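Local coordinates for LP04448p (PDB 2QK2), which probably binds tubulin through this all-helical HEAT-repeat TOG domain, one of those with which an XMAP215-family protein acts at microtubule plus ends, at residues 24-28 against 29-33; 56-59 against 60-64; 150-153 against 154-157; 217-221 against 222-226. All blocks are in the same frame, centred on the assembly; numbering follows the deposited sequence.

Interaction 1: 24-28 against 29-33; sequences LEEKK and WTLRK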
# COMPACT_ATOMS: atom_id res chain seq x y z
N LEU A 24 -11.25 20.29 -8.65
CA LEU A 24 -10.12 19.39 -8.88
C LEU A 24 -9.63 19.48 -10.32
O LEU A 24 -8.52 19.07 -10.63
CB LEU A 24 -10.50 17.94 -8.55
CG LEU A 24 -10.39 17.56 -7.07
CD1 LEU A 24 -10.76 16.10 -6.88
CD2 LEU A 24 -8.95 17.80 -6.60
N GLU A 25 -10.47 20.03 -11.21
CA GLU A 25 -10.10 20.18 -12.61
C GLU A 25 -9.47 21.54 -12.91
O GLU A 25 -9.05 21.79 -14.04
CB GLU A 25 -11.32 19.99 -13.51
CG GLU A 25 -11.84 18.56 -13.60
CD GLU A 25 -10.79 17.59 -14.12
OE1 GLU A 25 -10.20 17.86 -15.18
OE2 GLU A 25 -10.57 16.54 -13.47
N GLU A 26 -9.41 22.42 -11.91
CA GLU A 26 -8.82 23.75 -12.10
C GLU A 26 -7.32 23.67 -12.33
O GLU A 26 -6.64 22.78 -11.82
CB GLU A 26 -9.10 24.63 -10.88
CG GLU A 26 -10.55 24.96 -10.64
CD GLU A 26 -11.10 25.98 -11.63
OE1 GLU A 26 -10.31 26.61 -12.36
OE2 GLU A 26 -12.34 26.16 -11.66
N LYS A 27 -6.79 24.63 -13.08
CA LYS A 27 -5.36 24.68 -13.37
C LYS A 27 -4.57 25.22 -12.19
O LYS A 27 -3.41 24.86 -12.00
CB LYS A 27 -5.09 25.57 -14.59
CG LYS A 27 -5.48 24.95 -15.91
CD LYS A 27 -5.00 25.81 -17.06
CE LYS A 27 -5.21 25.12 -18.40
NZ LYS A 27 -4.70 25.96 -19.53
N LYS A 28 -5.19 26.10 -11.40
CA LYS A 28 -4.52 26.69 -10.25
C LYS A 28 -4.50 25.67 -9.11
O LYS A 28 -5.56 25.29 -8.59
CB LYS A 28 -5.25 27.97 -9.84
CG LYS A 28 -4.40 28.94 -9.06
CD LYS A 28 -5.13 30.26 -8.82
CE LYS A 28 -4.25 31.24 -8.05
NZ LYS A 28 -4.93 32.55 -7.84
N TRP A 29 -3.31 25.24 -8.73
CA TRP A 29 -3.17 24.23 -7.67
C TRP A 29 -3.87 24.58 -6.36
O TRP A 29 -4.35 23.68 -5.66
CB TRP A 29 -1.69 23.91 -7.41
CG TRP A 29 -0.98 24.88 -6.52
CD1 TRP A 29 -0.40 26.07 -6.88
CD2 TRP A 29 -0.78 24.75 -5.10
NE1 TRP A 29 0.15 26.68 -5.78
CE2 TRP A 29 -0.06 25.89 -4.67
CE3 TRP A 29 -1.13 23.78 -4.15
CZ2 TRP A 29 0.31 26.09 -3.34
CZ3 TRP A 29 -0.76 23.98 -2.82
CH2 TRP A 29 -0.05 25.12 -2.43
N THR A 30 -3.95 25.86 -6.02
CA THR A 30 -4.60 26.26 -4.78
C THR A 30 -6.10 25.98 -4.80
O THR A 30 -6.72 25.83 -3.75
CB THR A 30 -4.38 27.76 -4.46
OG1 THR A 30 -4.62 28.55 -5.63
CG2 THR A 30 -2.95 27.98 -3.99
N LEU A 31 -6.68 25.89 -6.00
CA LEU A 31 -8.10 25.59 -6.10
C LEU A 31 -8.28 24.08 -5.93
O LEU A 31 -9.23 23.63 -5.29
CB LEU A 31 -8.66 26.05 -7.45
CG LEU A 31 -8.70 27.56 -7.68
CD1 LEU A 31 -9.38 27.87 -9.01
CD2 LEU A 31 -9.46 28.23 -6.54
N ARG A 32 -7.36 23.30 -6.50
CA ARG A 32 -7.44 21.85 -6.36
C ARG A 32 -7.24 21.53 -4.87
O ARG A 32 -7.93 20.68 -4.32
CB ARG A 32 -6.37 21.16 -7.22
CG ARG A 32 -6.48 21.48 -8.72
CD ARG A 32 -5.84 20.41 -9.60
NE ARG A 32 -4.38 20.34 -9.48
CZ ARG A 32 -3.54 21.27 -9.93
NH1 ARG A 32 -3.99 22.36 -10.54
NH2 ARG A 32 -2.23 21.10 -9.77
N LYS A 33 -6.31 22.24 -4.24
CA LYS A 33 -6.03 22.06 -2.81
C LYS A 33 -7.29 22.24 -1.97
O LYS A 33 -7.52 21.51 -1.00
CB LYS A 33 -4.97 23.06 -2.35
CG LYS A 33 -4.80 23.11 -0.83
CD LYS A 33 -3.84 24.20 -0.40
CE LYS A 33 -4.40 25.59 -0.70
NZ LYS A 33 -5.55 25.94 0.16
O HOH W 1 -0.69 23.18 -10.94
O HOH W 2 -1.13 26.18 -10.13

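Interaction 2: 56-59 against 60-64; sequences ALVS and ALKKV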
# COMPACT_ATOMS: atom_id res chain seq x y z
N ALA A 56 -16.47 7.35 -7.99
CA ALA A 56 -16.08 8.65 -8.54
C ALA A 56 -15.00 9.31 -7.69
O ALA A 56 -14.06 9.90 -8.22
CB ALA A 56 -17.31 9.58 -8.63
N LEU A 57 -15.13 9.20 -6.37
CA LEU A 57 -14.15 9.79 -5.47
C LEU A 57 -12.79 9.10 -5.61
O LEU A 57 -11.76 9.77 -5.70
CB LEU A 57 -14.65 9.70 -4.02
CG LEU A 57 -13.69 10.27 -2.96
CD1 LEU A 57 -13.29 11.70 -3.32
CD2 LEU A 57 -14.34 10.21 -1.59
N VAL A 58 -12.79 7.78 -5.64
CA VAL A 58 -11.54 7.03 -5.78
C VAL A 58 -10.85 7.39 -7.10
O VAL A 58 -9.63 7.58 -7.15
CB VAL A 58 -11.79 5.50 -5.70
CG1 VAL A 58 -10.47 4.74 -5.97
CG2 VAL A 58 -12.32 5.14 -4.31
N SER A 59 -11.63 7.49 -8.17
CA SER A 59 -11.07 7.84 -9.47
C SER A 59 -10.45 9.24 -9.43
O SER A 59 -9.37 9.47 -9.97
CB SER A 59 -12.16 7.77 -10.54
OG SER A 59 -11.63 8.05 -11.83
N ALA A 60 -11.14 10.18 -8.78
CA ALA A 60 -10.65 11.55 -8.68
C ALA A 60 -9.32 11.59 -7.91
O ALA A 60 -8.38 12.27 -8.31
CB ALA A 60 -11.69 12.44 -7.98
N LEU A 61 -9.25 10.85 -6.81
CA LEU A 61 -8.03 10.81 -6.02
C LEU A 61 -6.90 10.16 -6.80
O LEU A 61 -5.77 10.65 -6.79
CB LEU A 61 -8.26 10.05 -4.70
CG LEU A 61 -9.19 10.78 -3.72
CD1 LEU A 61 -9.38 9.91 -2.48
CD2 LEU A 61 -8.58 12.14 -3.34
N LYS A 62 -7.19 9.06 -7.50
CA LYS A 62 -6.17 8.38 -8.29
C LYS A 62 -5.62 9.32 -9.36
O LYS A 62 -4.42 9.32 -9.64
CB LYS A 62 -6.74 7.14 -8.98
CG LYS A 62 -7.16 6.03 -8.03
CD LYS A 62 -6.81 4.65 -8.60
CE LYS A 62 -7.40 4.43 -9.98
NZ LYS A 62 -8.87 4.22 -9.95
N LYS A 63 -6.50 10.10 -9.98
CA LYS A 63 -6.07 11.03 -11.02
C LYS A 63 -5.07 12.03 -10.45
O LYS A 63 -4.04 12.31 -11.08
CB LYS A 63 -7.29 11.76 -11.61
CG LYS A 63 -6.94 12.81 -12.66
CD LYS A 63 -8.18 13.28 -13.40
CE LYS A 63 -7.88 14.46 -14.31
NZ LYS A 63 -7.66 15.73 -13.54
N VAL A 64 -5.35 12.57 -9.27
CA VAL A 64 -4.44 13.52 -8.65
C VAL A 64 -3.12 12.82 -8.35
O VAL A 64 -2.05 13.32 -8.70
CB VAL A 64 -4.99 14.08 -7.30
CG1 VAL A 64 -3.94 14.98 -6.64
CG2 VAL A 64 -6.28 14.87 -7.55

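Interaction 3: 150-153 against 154-157; sequences KSET and ALFI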
# COMPACT_ATOMS: atom_id res chain seq x y z
N LYS A 150 10.99 -0.65 -7.20
CA LYS A 150 11.34 -2.00 -6.76
C LYS A 150 11.48 -2.05 -5.25
O LYS A 150 10.95 -2.95 -4.59
CB LYS A 150 12.67 -2.46 -7.37
CG LYS A 150 12.69 -2.66 -8.88
CD LYS A 150 13.88 -3.54 -9.23
CE LYS A 150 14.16 -3.58 -10.72
NZ LYS A 150 14.85 -2.33 -11.12
N SER A 151 12.20 -1.09 -4.69
CA SER A 151 12.42 -1.04 -3.26
C SER A 151 11.13 -0.87 -2.47
O SER A 151 10.85 -1.64 -1.55
CB SER A 151 13.38 0.11 -2.91
OG SER A 151 13.51 0.23 -1.50
N GLU A 152 10.33 0.13 -2.83
CA GLU A 152 9.08 0.38 -2.13
C GLU A 152 8.09 -0.77 -2.30
O GLU A 152 7.26 -1.02 -1.43
CB GLU A 152 8.44 1.70 -2.59
CG GLU A 152 9.19 2.96 -2.14
CD GLU A 152 9.23 3.14 -0.62
OE1 GLU A 152 8.22 2.83 0.05
OE2 GLU A 152 10.28 3.60 -0.10
N THR A 153 8.18 -1.47 -3.43
CA THR A 153 7.29 -2.60 -3.65
C THR A 153 7.69 -3.71 -2.67
O THR A 153 6.83 -4.32 -2.04
CB THR A 153 7.39 -3.14 -5.10
OG1 THR A 153 6.98 -2.12 -6.02
CG2 THR A 153 6.48 -4.35 -5.28
N ALA A 154 8.99 -3.94 -2.53
CA ALA A 154 9.47 -4.97 -1.60
C ALA A 154 9.12 -4.60 -0.17
O ALA A 154 8.76 -5.46 0.62
CB ALA A 154 10.99 -5.14 -1.74
N LEU A 155 9.24 -3.32 0.17
CA LEU A 155 8.92 -2.87 1.52
C LEU A 155 7.41 -3.00 1.76
O LEU A 155 6.97 -3.30 2.88
CB LEU A 155 9.37 -1.43 1.73
CG LEU A 155 10.90 -1.23 1.76
CD1 LEU A 155 11.21 0.26 1.85
CD2 LEU A 155 11.50 -1.98 2.95
N PHE A 156 6.63 -2.76 0.72
CA PHE A 156 5.17 -2.90 0.82
C PHE A 156 4.85 -4.35 1.18
O PHE A 156 4.01 -4.62 2.04
CB PHE A 156 4.50 -2.53 -0.51
CG PHE A 156 3.10 -3.06 -0.65
CD1 PHE A 156 2.09 -2.66 0.23
CD2 PHE A 156 2.79 -3.98 -1.65
CE1 PHE A 156 0.80 -3.17 0.11
CE2 PHE A 156 1.50 -4.49 -1.78
CZ PHE A 156 0.50 -4.08 -0.90
N ILE A 157 5.51 -5.29 0.52
CA ILE A 157 5.32 -6.71 0.78
C ILE A 157 5.68 -7.05 2.23
O ILE A 157 4.97 -7.81 2.91
CB ILE A 157 6.16 -7.56 -0.19
CG1 ILE A 157 5.63 -7.38 -1.62
CG2 ILE A 157 6.14 -9.03 0.21
CD1 ILE A 157 6.49 -8.03 -2.69

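Interaction 4: 217-221 against 222-226; sequences ADVDP and LKMAK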
# COMPACT_ATOMS: atom_id res chain seq x y z
N ALA A 217 17.81 -21.85 -1.23
CA ALA A 217 19.00 -22.68 -1.30
C ALA A 217 20.15 -22.06 -2.09
O ALA A 217 21.31 -22.31 -1.78
CB ALA A 217 18.64 -24.05 -1.88
N ASP A 218 19.84 -21.26 -3.11
CA ASP A 218 20.89 -20.64 -3.92
C ASP A 218 21.28 -19.22 -3.54
O ASP A 218 22.09 -18.60 -4.23
CB ASP A 218 20.50 -20.67 -5.40
CG ASP A 218 20.34 -22.08 -5.93
OD1 ASP A 218 21.24 -22.92 -5.68
OD2 ASP A 218 19.32 -22.35 -6.60
N VAL A 219 20.71 -18.69 -2.46
CA VAL A 219 21.04 -17.34 -2.02
C VAL A 219 22.40 -17.41 -1.33
O VAL A 219 22.61 -18.26 -0.47
CB VAL A 219 19.99 -16.81 -1.03
CG1 VAL A 219 20.41 -15.45 -0.50
CG2 VAL A 219 18.63 -16.73 -1.72
N ASP A 220 23.32 -16.53 -1.70
CA ASP A 220 24.64 -16.58 -1.09
C ASP A 220 24.63 -16.22 0.40
O ASP A 220 23.73 -15.51 0.87
CB ASP A 220 25.64 -15.70 -1.85
CG ASP A 220 25.40 -14.23 -1.66
OD1 ASP A 220 24.62 -13.66 -2.45
OD2 ASP A 220 25.98 -13.65 -0.73
N PRO A 221 25.63 -16.70 1.15
CA PRO A 221 25.79 -16.48 2.59
C PRO A 221 25.63 -15.06 3.12
O PRO A 221 25.02 -14.86 4.17
CB PRO A 221 27.18 -17.06 2.87
CG PRO A 221 27.25 -18.20 1.90
CD PRO A 221 26.72 -17.56 0.63
N LEU A 222 26.19 -14.07 2.43
CA LEU A 222 26.07 -12.68 2.87
C LEU A 222 24.61 -12.24 2.86
O LEU A 222 24.12 -11.64 3.82
CB LEU A 222 26.86 -11.74 1.97
CG LEU A 222 28.35 -11.52 2.25
CD1 LEU A 222 28.95 -10.69 1.13
CD2 LEU A 222 28.51 -10.81 3.59
N LYS A 223 23.92 -12.52 1.76
CA LYS A 223 22.52 -12.15 1.62
C LYS A 223 21.66 -12.88 2.65
O LYS A 223 20.77 -12.28 3.25
CB LYS A 223 22.05 -12.44 0.20
CG LYS A 223 22.69 -11.52 -0.84
CD LYS A 223 22.31 -11.94 -2.25
CE LYS A 223 22.75 -10.90 -3.27
NZ LYS A 223 24.17 -10.57 -3.11
N MSE A 224 21.93 -14.17 2.87
CA MSE A 224 21.17 -14.93 3.85
C MSE A 224 21.28 -14.28 5.23
O MSE A 224 20.33 -14.30 6.01
CB MSE A 224 21.68 -16.38 3.94
CG MSE A 224 21.02 -17.34 2.96
SE MSE A 224 19.07 -17.43 3.14
CE MSE A 224 18.93 -17.50 5.03
N ALA A 225 22.45 -13.72 5.52
CA ALA A 225 22.67 -13.06 6.81
C ALA A 225 21.77 -11.84 6.94
O ALA A 225 21.19 -11.60 8.01
CB ALA A 225 24.13 -12.65 6.94
N LYS A 226 21.66 -11.05 5.87
CA LYS A 226 20.81 -9.86 5.87
C LYS A 226 19.37 -10.30 6.12
O LYS A 226 18.66 -9.71 6.93
CB LYS A 226 20.87 -9.14 4.53
CG LYS A 226 22.22 -8.58 4.17
CD LYS A 226 22.11 -7.68 2.94
CE LYS A 226 23.48 -7.20 2.48
NZ LYS A 226 24.31 -8.31 1.92

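Interaction 1: 24-28 against 29-33
The contact is the tight turn that starts helix 29-45, where R32 folds back on L24, E26 and K27. R32 CG lies beside its own backbone N, and a bend at chi3 (-68°) brings the guanidinium against the turn. On the way R32 CD passes L24 O at 3.2 Å. R32 NH1 gives a hydrogen bond to E26 O at 3.0 Å, with an N-H...O angle of 153°. The same NH1 makes a weak bond to K27 O, also at 3.0 Å. Both carbonyls sit at the edge of the guanidinium, near its plane. One face of the group, toward its rim, meets W29 CA. R32 NH2 donates to a water at 2.8 Å, and R32 NE pairs with D68 in a salt bridge. A second water accepts from W29 N and donates to K27 O, so it bridges the two at the start of the helix. K28 holds the N-cap position. In the first turn L31 N donates to K28 O at 2.9 Å, and R32 N adds a weak bond. On the apolar side, L31 CD1 packs on E26 CG at 3.5 Å. A methionine in place of R32 would probably leave E26 O and K27 O without their NH1 donor and D68 without its mate, and the turn freer to move. As in related TOG domains, the loops on this edge, here with the exposed W29, probably face tubulin. One cation helps hold two carbonyls and is paired with D68, which probably steadies the turn.

Interaction 2: 56-59 against 60-64
V58 O accepts from K62 N at 2.9 Å with an N-H...O angle of 162°, and K62 CG presses on the same oxygen at 3.0 Å. That CG stands beside the K62 backbone N (chi1 -66°), which lays the first part of the lysine chain back over the preceding turn. There K62 CG also meets V58 CG1 at 4.1 Å, the two side chains crossing at a slant. The lysine then bends at each later torsion, and it rests on A98 and C99 of helix 93-105. V58 turns to the same helix, touching Y95 and C99. Further round, L61 N bonds to L57 O at 2.9 Å. L61 CG settles over that oxygen at 3.4 Å and reaches L57 CD1 at 4.2 Å. These two leucines pack side by side on one apolar face, and both touch L39 of helix 29-45. L57 also packs on L84, and L61 on C80, both of helix 71-88. A60 N bonds to A56 O, and A60 CB lies 3.5 Å from both A56 O and L57 O. On the exposed side K63 N bonds to S59 O. The ammonium of K63 goes to E25 in a salt bridge. The regular backbone bonds and the apolar face turned to neighbouring helices are those of a packed helix in a HEAT-type alpha solenoid, the fold of TOG domains.

Interaction 3: 150-153 against 154-157
Residues 150-157 are regular alpha helix, each amide from A154 to I157 bonding to the carbonyl four residues earlier. F156 N to E152 O is 2.8 Å, and L155 N to S151 O is 2.9 Å. L155 then leans back along the helix. Its CG is 3.3 Å from S151 O, and its CD1 stands 4.1 Å from S151 OG and 4.0 Å from E152 OE2. The methyl thus lies near two polar atoms that are already engaged: S151 OG is hydrogen-bonded to S195 OG, and E152 OE2 is in a salt bridge with R119. T153 O, like S151 O, has both an amide and a side-chain carbon on it. It takes the I157 N bond and has I157 CG1 at 3.3 Å. It also stands at the edge of the F156 ring, near its plane, with F156 CD2 at 4.1 Å. With its CG turned away from the backbone N (chi1 160°), F156 sends its ring off to I122 and D123 of helix 112-126. T153 OG1 bonds to V149 O and to S141 OG. On another side A154 packs on L181 and S195. The hydroxyls of S151 and T153 each have a partner, and the carboxylate of E152 has an arginine. Polar atoms can therefore sit among the packed helices at probably little cost, and the R119 charge is likely to keep E152 ionised.

Interaction 4: 217-221 against 222-226
Capping bonds come first: D220 is the N-cap of helix 221-233, and its OD2 accepts from L222 N at 3.2 Å and from K223 N at 3.4 Å. Both bonds are weak. D220 CG stands between its own backbone N and carbonyl carbon (chi1 71°), which swings the carboxylate over the first amides of the helix. Its negative charge probably offsets the positive end of the helix dipole. Among backbone bonds, M224 N donates to D220 O at 3.0 Å. A225 N donates to P221 O at 3.1 Å. The one salt bridge runs from K223 NZ to D220 OD1. It is weak at 3.2 Å, and the place of OD1 is less sure. Apolar contact is made by V219. Its CG1 meets K223 CB at a tight 3.5 Å and M224 CG at 4.0 Å. V219 just before the cap and M224, a selenomethionine, form a hydrophobic staple across the helix start. With an alanine at K223 the chain that touches L185 is cut short, which would probably open a gap there and take away the doubtful charge partner of D220. The helix start is fastened to its neighbours on several sides. V219 and K223 touch L185 of helix 171-185, M224 touches L216 in the preceding loop, and K226 lies on R193 and A197 of helix 190-207.

Overall arrangement
From the N terminus the four contacts follow in series, and none nests in or crosses another. Interaction 1 closes the short turn between helices 20-24 and 29-45. Interaction 2 lies within the next helix, 55-67. These two touch: E25 pairs with K63, and L24 packs on A60 and V64. Interaction 3 lies within helix 147-161, close to the centre of the fold, its centre about 23 Å from that of interaction 2. Interaction 4 closes the turn into the last helix, 221-233. The centres of interactions 1 and 4 are about 50 Å apart, on opposite sides of the chain's centre, so the set spans the helical row.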